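Local coordinates for outer membrane porin protein 32 (Delftia acidovorans, PDB 2FGQ) that forms trimeric, anion-selective channels in the bacterial outer membrane and holds D-malate in its pore, at residues A[93-98]-A[132-137]; A[152-157]-A[168-173]; A[86-91]-A[138-143]; A[189-194]-A[202-207]. All blocks are in the same frame, centred on the assembly; numbering follows the deposited sequence.

Contact 1: residues A[93-98]-A[132-137]. With CA (calcium ion), chain C; MLT (D-malate), chain H.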
loop_
_atom_site.group_PDB
_atom_site.type_symbol
_atom_site.label_atom_id
_atom_site.label_comp_id
_atom_site.label_asym_id
_atom_site.label_seq_id
_atom_site.Cartn_x
_atom_site.Cartn_y
_atom_site.Cartn_z
ATOM N N ASP A 93 4.474 -11.527 12.397
ATOM C CA ASP A 93 3.249 -12.195 12.803
ATOM C C ASP A 93 2.978 -11.850 14.238
ATOM O O ASP A 93 3.823 -11.257 14.943
ATOM C CB ASP A 93 3.499 -13.701 12.668
ATOM C CG ASP A 93 2.250 -14.545 12.598
ATOM O OD1 ASP A 93 1.066 -14.064 12.688
ATOM O OD2 ASP A 93 2.402 -15.793 12.446
ATOM N N LEU A 94 1.806 -12.241 14.682
ATOM C CA LEU A 94 1.580 -12.379 16.126
ATOM C C LEU A 94 2.658 -13.243 16.763
ATOM O O LEU A 94 3.039 -14.274 16.207
ATOM C CB LEU A 94 0.217 -13.020 16.413
ATOM C CG LEU A 94 -1.004 -12.194 16.007
ATOM C CD1 LEU A 94 -2.212 -13.108 16.071
ATOM C CD2 LEU A 94 -1.146 -11.032 16.921
ATOM N N VAL A 95 3.182 -12.803 17.897
ATOM C CA VAL A 95 4.107 -13.669 18.642
ATOM C C VAL A 95 3.290 -14.782 19.324
ATOM O O VAL A 95 2.102 -14.634 19.508
ATOM C CB VAL A 95 4.945 -12.873 19.681
ATOM C CG1 VAL A 95 5.835 -11.866 18.943
ATOM C CG2 VAL A 95 4.094 -12.195 20.730
ATOM N N PRO A 96 3.923 -15.920 19.641
ATOM C CA PRO A 96 3.133 -17.049 20.170
ATOM C C PRO A 96 2.356 -16.718 21.429
ATOM O O PRO A 96 1.244 -17.201 21.589
ATOM C CB PRO A 96 4.192 -18.122 20.419
ATOM C CG PRO A 96 5.285 -17.783 19.522
ATOM C CD PRO A 96 5.338 -16.287 19.441
ATOM N N THR A 97 2.927 -15.907 22.309
ATOM C CA THR A 97 2.248 -15.578 23.562
ATOM C C THR A 97 0.953 -14.785 23.326
ATOM O O THR A 97 -0.073 -15.109 23.921
ATOM C CB THR A 97 3.217 -14.829 24.496
ATOM O OG1 THR A 97 3.983 -13.857 23.765
ATOM C CG2 THR A 97 4.219 -15.832 25.077
ATOM N N SER A 98 0.963 -13.812 22.423
ATOM C CA SER A 98 -0.259 -13.079 22.148
ATOM C C SER A 98 -1.244 -13.905 21.327
ATOM O O SER A 98 -2.444 -13.879 21.606
ATOM C CB SER A 98 0.016 -11.751 21.444
ATOM O OG SER A 98 0.471 -12.009 20.135
ATOM N N ILE A 132 2.285 -7.652 21.071
ATOM C CA ILE A 132 1.347 -8.376 20.213
ATOM C C ILE A 132 2.034 -9.044 18.977
ATOM O O ILE A 132 1.890 -10.241 18.770
ATOM C CB ILE A 132 0.172 -7.477 19.817
ATOM C CG1 ILE A 132 -0.603 -7.036 21.047
ATOM C CG2 ILE A 132 -0.713 -8.225 18.838
ATOM C CD1 ILE A 132 -1.748 -6.070 20.799
ATOM N N ARG A 133 2.759 -8.278 18.170
ATOM C CA ARG A 133 3.450 -8.802 17.020
ATOM C C ARG A 133 4.951 -8.508 17.112
ATOM O O ARG A 133 5.371 -7.686 17.923
ATOM C CB ARG A 133 2.891 -8.181 15.756
ATOM C CG ARG A 133 1.509 -8.637 15.414
ATOM C CD ARG A 133 0.926 -8.004 14.142
ATOM N NE ARG A 133 -0.325 -8.662 13.775
ATOM C CZ ARG A 133 -1.489 -8.436 14.353
ATOM N NH1 ARG A 133 -1.612 -7.487 15.274
ATOM N NH2 ARG A 133 -2.533 -9.168 14.000
ATOM N N ALA A 134 5.732 -9.145 16.251
ATOM C CA ALA A 134 7.146 -8.844 16.121
ATOM C C ALA A 134 7.605 -8.905 14.679
ATOM O O ALA A 134 7.217 -9.822 13.954
ATOM C CB ALA A 134 7.991 -9.861 16.915
ATOM N N ASN A 135 8.474 -7.972 14.312
ATOM C CA ASN A 135 9.306 -8.109 13.111
ATOM C C ASN A 135 10.352 -9.191 13.314
ATOM O O ASN A 135 10.742 -9.505 14.442
ATOM C CB ASN A 135 10.040 -6.794 12.810
ATOM C CG ASN A 135 9.100 -5.597 12.521
ATOM O OD1 ASN A 135 9.422 -4.419 12.821
ATOM N ND2 ASN A 135 8.022 -5.872 11.948
ATOM N N ASN A 136 10.811 -9.737 12.205
ATOM C CA ASN A 136 12.009 -10.600 12.204
ATOM C C ASN A 136 11.808 -11.829 13.062
ATOM O O ASN A 136 12.767 -12.340 13.671
ATOM C CB ASN A 136 13.203 -9.832 12.745
ATOM C CG ASN A 136 13.388 -8.472 12.025
ATOM O OD1 ASN A 136 13.292 -8.403 10.790
ATOM N ND2 ASN A 136 13.596 -7.394 12.789
ATOM N N LEU A 137 10.589 -12.365 13.022
ATOM C CA LEU A 137 10.154 -13.462 13.885
ATOM C C LEU A 137 10.274 -14.859 13.230
ATOM O O LEU A 137 9.933 -15.061 12.057
ATOM C CB LEU A 137 8.698 -13.179 14.277
ATOM C CG LEU A 137 8.031 -14.235 15.169
ATOM C CD1 LEU A 137 8.631 -14.265 16.582
ATOM C CD2 LEU A 137 6.560 -13.916 15.241
HETATM CA CA CA C . 15.005 -7.911 9.283
HETATM C C1 MLT H . -5.517 -8.966 15.836
HETATM O O1 MLT H . -6.708 -8.404 15.591
HETATM O O2 MLT H . -5.215 -10.152 15.392
HETATM C C2 MLT H . -4.470 -8.336 16.678
HETATM O O3 MLT H . -4.428 -6.950 16.461
HETATM C C3 MLT H . -4.717 -8.737 18.125
HETATM C C4 MLT H . -4.959 -10.232 18.118
HETATM O O4 MLT H . -5.613 -10.856 17.167
HETATM O O5 MLT H . -4.518 -10.980 19.052
HETATM O O HOH W 1 14.200 -5.583 9.272
#

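Contact 2: residues A[152-157]-A[168-173]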
loop_
_atom_site.group_PDB
_atom_site.type_symbol
_atom_site.label_atom_id
_atom_site.label_comp_id
_atom_site.label_asym_id
_atom_site.label_seq_id
_atom_site.Cartn_x
_atom_site.Cartn_y
_atom_site.Cartn_z
ATOM N N PHE A 152 6.611 -21.435 20.391
ATOM C CA PHE A 152 7.852 -20.791 20.749
ATOM C C PHE A 152 8.260 -19.826 19.640
ATOM O O PHE A 152 8.083 -20.115 18.478
ATOM C CB PHE A 152 8.968 -21.821 20.891
ATOM C CG PHE A 152 8.620 -22.968 21.769
ATOM C CD1 PHE A 152 8.846 -22.899 23.129
ATOM C CD2 PHE A 152 8.057 -24.119 21.225
ATOM C CE1 PHE A 152 8.494 -23.972 23.943
ATOM C CE2 PHE A 152 7.723 -25.188 22.023
ATOM C CZ PHE A 152 7.935 -25.098 23.378
ATOM N N GLY A 153 8.801 -18.684 20.034
ATOM C CA GLY A 153 9.226 -17.691 19.060
ATOM C C GLY A 153 10.481 -16.973 19.482
ATOM O O GLY A 153 10.749 -16.795 20.672
ATOM N N TYR A 154 11.246 -16.571 18.478
ATOM C CA TYR A 154 12.436 -15.754 18.617
ATOM C C TYR A 154 12.365 -14.686 17.522
ATOM O O TYR A 154 12.202 -15.022 16.389
ATOM C CB TYR A 154 13.744 -16.565 18.441
ATOM C CG TYR A 154 14.938 -15.710 18.746
ATOM C CD1 TYR A 154 15.402 -15.590 20.055
ATOM C CD2 TYR A 154 15.570 -14.964 17.752
ATOM C CE1 TYR A 154 16.490 -14.765 20.364
ATOM C CE2 TYR A 154 16.651 -14.146 18.050
ATOM C CZ TYR A 154 17.101 -14.046 19.361
ATOM O OH TYR A 154 18.178 -13.226 19.674
ATOM N N ALA A 155 12.498 -13.439 17.902
ATOM C CA ALA A 155 12.590 -12.352 16.921
ATOM C C ALA A 155 13.921 -11.681 17.112
ATOM O O ALA A 155 14.277 -11.275 18.201
ATOM C CB ALA A 155 11.468 -11.316 17.027
ATOM N N PHE A 156 14.631 -11.521 16.008
ATOM C CA PHE A 156 15.915 -10.877 15.990
ATOM C C PHE A 156 15.818 -9.350 16.148
ATOM O O PHE A 156 15.020 -8.685 15.504
ATOM C CB PHE A 156 16.617 -11.158 14.658
ATOM C CG PHE A 156 16.881 -12.610 14.385
ATOM C CD1 PHE A 156 15.970 -13.378 13.709
ATOM C CD2 PHE A 156 18.072 -13.190 14.767
ATOM C CE1 PHE A 156 16.227 -14.710 13.442
ATOM C CE2 PHE A 156 18.338 -14.549 14.514
ATOM C CZ PHE A 156 17.416 -15.308 13.862
ATOM N N ASP A 157 16.690 -8.796 16.962
ATOM C CA ASP A 157 16.811 -7.363 17.123
ATOM C C ASP A 157 17.550 -6.674 16.004
ATOM O O ASP A 157 17.263 -5.514 15.709
ATOM C CB ASP A 157 17.491 -7.021 18.445
ATOM C CG ASP A 157 18.765 -7.759 18.640
ATOM O OD1 ASP A 157 19.876 -7.232 18.316
ATOM O OD2 ASP A 157 18.754 -8.929 19.071
ATOM N N VAL A 168 17.072 -3.542 20.604
ATOM C CA VAL A 168 15.655 -3.187 20.620
ATOM C C VAL A 168 14.882 -4.096 19.660
ATOM O O VAL A 168 15.326 -4.320 18.535
ATOM C CB VAL A 168 15.410 -1.710 20.264
ATOM C CG1 VAL A 168 13.931 -1.384 20.252
ATOM C CG2 VAL A 168 16.112 -0.801 21.254
ATOM N N GLY A 169 13.752 -4.630 20.121
ATOM C CA GLY A 169 12.884 -5.449 19.308
ATOM C C GLY A 169 13.075 -6.938 19.442
ATOM O O GLY A 169 12.272 -7.721 18.939
ATOM N N ARG A 170 14.124 -7.369 20.124
ATOM C CA ARG A 170 14.292 -8.786 20.375
ATOM C C ARG A 170 13.077 -9.315 21.130
ATOM O O ARG A 170 12.585 -8.665 22.034
ATOM C CB ARG A 170 15.571 -9.047 21.165
ATOM C CG ARG A 170 15.917 -10.515 21.293
ATOM C CD ARG A 170 17.050 -10.798 22.198
ATOM N NE ARG A 170 18.264 -10.242 21.659
ATOM C CZ ARG A 170 19.397 -10.095 22.337
ATOM N NH1 ARG A 170 19.457 -10.426 23.626
ATOM N NH2 ARG A 170 20.474 -9.618 21.707
ATOM N N TYR A 171 12.636 -10.500 20.746
ATOM C CA TYR A 171 11.578 -11.253 21.438
ATOM C C TYR A 171 12.047 -12.652 21.661
ATOM O O TYR A 171 12.575 -13.284 20.759
ATOM C CB TYR A 171 10.281 -11.308 20.617
ATOM C CG TYR A 171 9.195 -12.204 21.153
ATOM C CD1 TYR A 171 9.139 -13.550 20.790
ATOM C CD2 TYR A 171 8.227 -11.721 22.006
ATOM C CE1 TYR A 171 8.158 -14.404 21.279
ATOM C CE2 TYR A 171 7.234 -12.577 22.538
ATOM C CZ TYR A 171 7.220 -13.927 22.163
ATOM O OH TYR A 171 6.221 -14.763 22.594
ATOM N N ILE A 172 11.836 -13.143 22.872
ATOM C CA ILE A 172 11.994 -14.576 23.153
ATOM C C ILE A 172 10.804 -14.981 24.012
ATOM O O ILE A 172 10.535 -14.345 25.019
ATOM C CB ILE A 172 13.295 -14.881 23.884
ATOM C CG1 ILE A 172 13.446 -16.380 24.156
ATOM C CG2 ILE A 172 13.371 -14.166 25.165
ATOM C CD1 ILE A 172 13.381 -17.174 23.001
ATOM N N GLY A 173 10.065 -15.990 23.618
ATOM C CA GLY A 173 8.877 -16.295 24.386
ATOM C C GLY A 173 8.175 -17.514 23.872
ATOM O O GLY A 173 8.506 -18.066 22.841
HETATM O O HOH W 2 14.758 -4.475 15.445
HETATM O O HOH W 3 22.210 -8.117 19.201
#

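Contact 3: residues A[86-91]-A[138-143]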
loop_
_atom_site.group_PDB
_atom_site.type_symbol
_atom_site.label_atom_id
_atom_site.label_comp_id
_atom_site.label_asym_id
_atom_site.label_seq_id
_atom_site.Cartn_x
_atom_site.Cartn_y
_atom_site.Cartn_z
ATOM N N GLY A 86 4.564 -30.293 13.269
ATOM C CA GLY A 86 4.006 -29.007 13.623
ATOM C C GLY A 86 4.181 -28.026 12.474
ATOM O O GLY A 86 4.003 -28.373 11.310
ATOM N N GLU A 87 4.575 -26.813 12.819
ATOM C CA GLU A 87 4.695 -25.731 11.838
ATOM C C GLU A 87 5.774 -24.757 12.255
ATOM O O GLU A 87 5.838 -24.345 13.420
ATOM C CB GLU A 87 3.363 -24.976 11.722
ATOM C CG GLU A 87 3.308 -23.905 10.661
ATOM C CD GLU A 87 2.036 -23.053 10.750
ATOM O OE1 GLU A 87 1.339 -23.043 11.785
ATOM O OE2 GLU A 87 1.746 -22.364 9.799
ATOM N N VAL A 88 6.617 -24.385 11.295
ATOM C CA VAL A 88 7.594 -23.336 11.464
ATOM C C VAL A 88 7.231 -22.196 10.517
ATOM O O VAL A 88 7.016 -22.421 9.343
ATOM C CB VAL A 88 9.022 -23.827 11.181
ATOM C CG1 VAL A 88 9.998 -22.696 11.282
ATOM C CG2 VAL A 88 9.391 -24.942 12.170
ATOM N N ARG A 89 7.180 -20.979 11.052
ATOM C CA ARG A 89 6.880 -19.763 10.264
ATOM C C ARG A 89 7.994 -18.741 10.376
ATOM O O ARG A 89 8.543 -18.526 11.465
ATOM C CB ARG A 89 5.648 -19.091 10.799
ATOM C CG ARG A 89 4.417 -19.891 10.869
ATOM C CD ARG A 89 3.215 -19.014 11.365
ATOM N NE ARG A 89 2.078 -19.820 11.696
ATOM C CZ ARG A 89 1.024 -19.401 12.357
ATOM N NH1 ARG A 89 0.925 -18.159 12.859
ATOM N NH2 ARG A 89 0.047 -20.257 12.544
ATOM N N LEU A 90 8.315 -18.117 9.243
ATOM C CA LEU A 90 9.244 -16.997 9.187
ATOM C C LEU A 90 8.535 -15.751 8.712
ATOM O O LEU A 90 7.924 -15.787 7.645
ATOM C CB LEU A 90 10.356 -17.243 8.162
ATOM C CG LEU A 90 11.587 -18.131 8.415
ATOM C CD1 LEU A 90 11.476 -19.155 9.406
ATOM C CD2 LEU A 90 12.311 -18.581 7.127
ATOM N N GLY A 91 8.723 -14.652 9.446
ATOM C CA GLY A 91 8.163 -13.374 9.061
ATOM C C GLY A 91 7.349 -12.715 10.155
ATOM O O GLY A 91 7.013 -13.304 11.215
ATOM N N ILE A 138 10.755 -15.811 14.024
ATOM C CA ILE A 138 10.687 -17.230 13.692
ATOM C C ILE A 138 9.892 -17.889 14.780
ATOM O O ILE A 138 10.220 -17.699 15.957
ATOM C CB ILE A 138 12.086 -17.873 13.665
ATOM C CG1 ILE A 138 12.919 -17.225 12.583
ATOM C CG2 ILE A 138 11.932 -19.359 13.386
ATOM C CD1 ILE A 138 14.362 -17.786 12.420
ATOM N N SER A 139 8.860 -18.637 14.393
ATOM C CA SER A 139 8.067 -19.344 15.389
ATOM C C SER A 139 7.930 -20.806 15.045
ATOM O O SER A 139 8.021 -21.205 13.870
ATOM C CB SER A 139 6.685 -18.785 15.536
ATOM O OG SER A 139 6.692 -17.445 15.925
ATOM N N TYR A 140 7.754 -21.593 16.090
ATOM C CA TYR A 140 7.524 -23.026 15.983
ATOM C C TYR A 140 6.311 -23.364 16.845
ATOM O O TYR A 140 6.273 -23.035 18.026
ATOM C CB TYR A 140 8.751 -23.823 16.429
ATOM C CG TYR A 140 8.447 -25.296 16.575
ATOM C CD1 TYR A 140 7.899 -26.016 15.510
ATOM C CD2 TYR A 140 8.650 -25.962 17.776
ATOM C CE1 TYR A 140 7.538 -27.330 15.632
ATOM C CE2 TYR A 140 8.277 -27.290 17.902
ATOM C CZ TYR A 140 7.743 -27.968 16.833
ATOM O OH TYR A 140 7.416 -29.301 17.000
ATOM N N TYR A 141 5.348 -24.034 16.237
ATOM C CA TYR A 141 4.127 -24.527 16.884
ATOM C C TYR A 141 4.086 -26.039 16.787
ATOM O O TYR A 141 4.201 -26.626 15.707
ATOM C CB TYR A 141 2.866 -23.913 16.252
ATOM C CG TYR A 141 2.797 -22.451 16.466
ATOM C CD1 TYR A 141 3.287 -21.551 15.518
ATOM C CD2 TYR A 141 2.214 -21.947 17.629
ATOM C CE1 TYR A 141 3.235 -20.184 15.747
ATOM C CE2 TYR A 141 2.108 -20.570 17.844
ATOM C CZ TYR A 141 2.637 -19.693 16.889
ATOM O OH TYR A 141 2.552 -18.327 17.108
ATOM N N THR A 142 3.963 -26.680 17.940
ATOM C CA THR A 142 3.856 -28.139 17.973
ATOM C C THR A 142 2.499 -28.590 17.517
ATOM O O THR A 142 1.528 -27.820 17.537
ATOM C CB THR A 142 4.061 -28.714 19.397
ATOM O OG1 THR A 142 2.939 -28.389 20.227
ATOM C CG2 THR A 142 5.298 -28.147 20.108
ATOM N N PRO A 143 2.378 -29.865 17.167
ATOM C CA PRO A 143 1.052 -30.460 17.069
ATOM C C PRO A 143 0.374 -30.460 18.466
ATOM O O PRO A 143 0.983 -30.191 19.522
ATOM C CB PRO A 143 1.345 -31.903 16.603
ATOM C CG PRO A 143 2.749 -31.866 16.058
ATOM C CD PRO A 143 3.443 -30.845 16.931
#

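Contact 4: residues A[189-194]-A[202-207]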
loop_
_atom_site.group_PDB
_atom_site.type_symbol
_atom_site.label_atom_id
_atom_site.label_comp_id
_atom_site.label_asym_id
_atom_site.label_seq_id
_atom_site.Cartn_x
_atom_site.Cartn_y
_atom_site.Cartn_z
ATOM N N LEU A 189 5.006 -16.986 28.605
ATOM C CA LEU A 189 6.120 -16.231 29.180
ATOM C C LEU A 189 6.911 -15.611 28.017
ATOM O O LEU A 189 7.196 -16.277 27.026
ATOM C CB LEU A 189 7.074 -17.173 29.922
ATOM C CG LEU A 189 6.585 -18.048 31.078
ATOM C CD1 LEU A 189 7.659 -19.103 31.442
ATOM C CD2 LEU A 189 6.358 -17.148 32.199
ATOM N N ALA A 190 7.249 -14.331 28.155
ATOM C CA ALA A 190 8.006 -13.652 27.120
ATOM C C ALA A 190 8.870 -12.535 27.674
ATOM O O ALA A 190 8.547 -11.901 28.663
ATOM C CB ALA A 190 7.043 -13.050 26.113
ATOM N N GLN A 191 9.948 -12.275 26.990
ATOM C CA GLN A 191 10.796 -11.112 27.242
ATOM C C GLN A 191 11.080 -10.401 25.911
ATOM O O GLN A 191 11.475 -11.040 24.949
ATOM C CB GLN A 191 12.114 -11.512 27.895
ATOM C CG GLN A 191 12.955 -10.287 28.217
ATOM C CD GLN A 191 14.183 -10.616 28.951
ATOM O OE1 GLN A 191 15.163 -10.955 28.333
ATOM N NE2 GLN A 191 14.155 -10.507 30.287
ATOM N N GLN A 192 10.872 -9.091 25.908
ATOM C CA GLN A 192 11.320 -8.233 24.804
ATOM C C GLN A 192 12.385 -7.279 25.304
ATOM O O GLN A 192 12.399 -6.897 26.471
ATOM C CB GLN A 192 10.167 -7.440 24.160
ATOM C CG GLN A 192 9.234 -8.275 23.474
ATOM C CD GLN A 192 8.041 -7.544 22.818
ATOM O OE1 GLN A 192 7.012 -8.173 22.608
ATOM N NE2 GLN A 192 8.205 -6.262 22.435
ATOM N N LYS A 193 13.294 -6.916 24.409
ATOM C CA LYS A 193 14.244 -5.849 24.691
ATOM C C LYS A 193 13.677 -4.533 24.147
ATOM O O LYS A 193 13.220 -4.460 23.018
ATOM C CB LYS A 193 15.592 -6.147 24.051
ATOM C CG LYS A 193 16.297 -7.374 24.590
ATOM C CD LYS A 193 16.783 -7.164 26.001
ATOM C CE LYS A 193 17.480 -8.368 26.602
ATOM N NZ LYS A 193 18.106 -7.962 27.933
ATOM N N THR A 194 13.788 -3.481 24.934
ATOM C CA THR A 194 13.347 -2.176 24.526
ATOM C C THR A 194 14.132 -1.062 25.176
ATOM O O THR A 194 15.201 -1.287 25.745
ATOM C CB THR A 194 11.849 -2.076 24.719
ATOM O OG1 THR A 194 11.346 -0.905 24.026
ATOM C CG2 THR A 194 11.400 -2.006 26.178
ATOM N N ASP A 202 14.041 -4.196 29.843
ATOM C CA ASP A 202 13.408 -5.462 29.475
ATOM C C ASP A 202 11.905 -5.340 29.686
ATOM O O ASP A 202 11.451 -4.825 30.700
ATOM C CB ASP A 202 13.863 -6.603 30.387
ATOM C CG ASP A 202 15.292 -7.007 30.197
ATOM O OD1 ASP A 202 15.943 -6.645 29.198
ATOM O OD2 ASP A 202 15.880 -7.700 31.078
ATOM N N ARG A 203 11.137 -5.874 28.757
ATOM C CA ARG A 203 9.707 -5.992 28.893
ATOM C C ARG A 203 9.425 -7.471 29.151
ATOM O O ARG A 203 9.496 -8.300 28.248
ATOM C CB ARG A 203 9.003 -5.523 27.607
ATOM C CG ARG A 203 7.497 -5.528 27.655
ATOM C CD ARG A 203 6.862 -5.354 26.289
ATOM N NE ARG A 203 5.448 -4.991 26.335
ATOM C CZ ARG A 203 4.466 -5.839 26.657
ATOM N NH1 ARG A 203 4.725 -7.132 26.892
ATOM N NH2 ARG A 203 3.226 -5.398 26.685
ATOM N N ASP A 204 9.060 -7.781 30.390
ATOM C CA ASP A 204 8.807 -9.149 30.844
ATOM C C ASP A 204 7.298 -9.340 30.989
ATOM O O ASP A 204 6.639 -8.497 31.566
ATOM C CB ASP A 204 9.476 -9.392 32.216
ATOM C CG ASP A 204 10.954 -9.236 32.184
ATOM O OD1 ASP A 204 11.560 -9.439 31.098
ATOM O OD2 ASP A 204 11.611 -8.938 33.216
ATOM N N GLU A 205 6.757 -10.441 30.500
ATOM C CA GLU A 205 5.321 -10.669 30.528
ATOM C C GLU A 205 5.045 -12.129 30.843
ATOM O O GLU A 205 5.553 -13.034 30.191
ATOM C CB GLU A 205 4.762 -10.339 29.157
ATOM C CG GLU A 205 3.263 -10.317 28.962
ATOM C CD GLU A 205 2.937 -10.290 27.477
ATOM O OE1 GLU A 205 2.628 -9.175 26.977
ATOM O OE2 GLU A 205 3.040 -11.377 26.813
ATOM N N ILE A 206 4.218 -12.346 31.851
ATOM C CA ILE A 206 3.734 -13.669 32.199
ATOM C C ILE A 206 2.211 -13.617 32.145
ATOM O O ILE A 206 1.587 -12.706 32.705
ATOM C CB ILE A 206 4.266 -14.125 33.564
ATOM C CG1 ILE A 206 3.740 -15.527 33.871
ATOM C CG2 ILE A 206 3.807 -13.212 34.629
ATOM C CD1 ILE A 206 4.441 -16.219 34.991
ATOM N N THR A 207 1.613 -14.583 31.475
ATOM C CA THR A 207 0.182 -14.581 31.213
ATOM C C THR A 207 -0.411 -15.970 31.424
ATOM O O THR A 207 0.150 -16.954 30.965
ATOM C CB THR A 207 -0.098 -14.160 29.753
ATOM O OG1 THR A 207 0.650 -12.993 29.429
ATOM C CG2 THR A 207 -1.559 -13.770 29.579
#

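Contact 1: residues A[93-98]-A[132-137]
D93 and A134 form an antiparallel hydrogen-bonded pair, A134 N to D93 O at 3.1 Å, and the neighbouring non-hydrogen-bonded pair L94 and R133 ends this two-stranded sheet where the chain turns into helix 96-101. Two donors, one at the start of the helix and one in its first turn, converge on one carbonyl: V95 N, at the N-cap position, meets I132 O at 3.0 Å, and S98 OG reaches I132 O at 2.6 Å in the carbonyl plane, on a lone pair. With its CG anti to the carbonyl carbon (chi1 -66°), L94 brings CD2 over the centre of the R133 guanidinium, 3.6 Å above the plane, and presses alongside I132, with L94 CD2 a tight 3.4 Å from I132 CG2. With one face covered by leucine, R133 turns its edge to the D-malate. R133 NH1 makes a nearly straight bond (175°) of 3.1 Å to malate O3, while R133 NH2 reaches malate O2 at 3.2 Å by a more bent path. A bond from R133 NE to the carbonyl of R75 further fixes the group's rotation. Farther along, N136 OD1 binds a calcium ion at 2.3 Å, sharing it with E158 and with L29, D64 and G309 of a second subunit. A long loop folded into the barrel and carrying a short helix is characteristic of the porin constriction zone; here its two ends bring L94 and R133 together at the malate site.

Contact 2: residues A[152-157]-A[168-173]
G153 and G173, like A155 and Y171, are hydrogen-bonded pairs of adjacent antiparallel strands in the porin barrel, with Y154 and I172 the non-hydrogen-bonded pair between them. The tight part lies on the face that carries A155 and Y171. There A155 CB meets Y171 CB at 3.8 Å, and the tyrosine ring, its CG set anti to the backbone N (chi1 172°), reaches toward the backbone of G153 with its edge toward G153 C, 3.9 Å from Y171 CE1. A side chain at G153 would crowd that ring, and one at G173 would run into Y171 OH, which is hydrogen-bonded to T97 of helix 96-101. The other face is looser and lies toward the surface: I172 CD1 comes to the edge of the Y154 ring, 3.9 Å from Y154 CD1. At the loop end the contact becomes polar. R170, bent at chi3 (-65°), turns NE and NH2 side-on to one oxygen, R170 NE lying 2.9 Å and R170 NH2 3.2 Å from D157 OD2. Both nitrogens approach from the same face of the carboxylate, whose plane is 57° from that of the guanidinium. A leucine in place of R170 would probably leave D157 OD2 without its charged mate, the carboxylate then held mainly through OD1, which K159 N and a water still bond. Water completes this side: one molecule donates to both D157 O and V168 O, and another donates to D157 OD1 at 2.6 Å.

Contact 3: residues A[86-91]-A[138-143]
Y141 leans across R89, bringing CE1 over the centre of one guanidinium face. Y141 CE1 is 4.1 Å from R89 CZ, but ring and guanidinium planes are turned 39° apart, an oblique crossing and not a flat stack. The tyrosine reaches this place because its CG is anti to the carbonyl carbon (chi1 -65°). E87, two residues before R89 on the same strand, meets the guanidinium at its edge. The grip is side-on, with R89 NH2 3.2 Å from E87 OE1 and R89 NE 3.2 Å from E87 OE2. R89 NH1 turns instead to D93 and Q99, so acidic and amide partners surround a guanidinium that also has the like-charged R76 nearby. Behind these side chains the strands run antiparallel, and paired bonds such as Y141 N to E87 O, 2.9 Å, make them barrel neighbours. They are not a simple hairpin: the long inward-folded loop of the porin fold separates them in sequence. The reverse face is mostly apolar. V88 and Y140 cross at an angle, V88 CG2 lying 3.8 Å from Y140 CD1, while Y140 OH is hydrogen-bonded to F85 O. L90 and I138 run side by side and point the same way, L90 CD1 meeting I138 CG1 at 4.0 Å; there they pack against T12 and V14 of a second subunit. At the far end G86 CA passes 3.2 Å from Y141 O, where any side chain would collide, and P143 CG rests 3.7 Å from G86 N.

Contact 4: residues A[189-194]-A[202-207]
Q191 and D204 lie side by side with amide and carboxylate nearly coplanar. Q191 NE2 reaches D204 OD1 at 2.9 Å, on the syn side of the carboxylate and close to the amide's own plane. The same face carries a salt bridge, K193 NZ to D202 OD1 at 2.8 Å, made possible by a bend in the lysine chain (chi2 -70°) that brings its end alongside the aspartate, NZ on the syn side of D202 OD1. Were Q191 an alanine, D204 OD1 would probably lose its amide donor and its carboxylate be freer to rotate. Farther along, polar pairing gives way to apolar packing on the surface, L189 CD2 touching I206 CG1 at 3.5 Å. What sets these side chains opposite one another is the register of the beta hairpin formed by strands 183-196 and 199-213, held here by pairs such as R203 N to Q192 O, 2.8 Å. On the reverse face R203 NH1 makes a salt bridge of 2.9 Å to E205 OE1. R203 is further tied to the carbonyls of D129 and R119, and Q192 NE2 to that of D128, which joins the barrel wall to loop residues packed inside it. Chemically, each aspartate on the Q191 face meets a donor on the facing strand, and the buried R203 has its charge shared between a carboxylate and two carbonyls, which would be expected to stabilise its ionised form.

In the fold
From the N terminus, strand 86-90 opens contact 3 and residues 93-98 then open contact 1. The chain runs through helix 96-101 and its loop to 132-137, closing contact 1, and directly on into 138-143, closing contact 3, so contact 1 is nested within the larger loop. Contacts 2 and 4 follow in series, neither crossing the others: contact 2 closes a ten-residue loop, contact 4 a tight hairpin. Contacts 3, 2 and 4 lie in order around one barrel wall, neighbours joined by bonds such as Y154 O with I138 N and I172 O with Q191 N. Contact 1 sits inside the barrel, its helix packing on contacts 2 and 4.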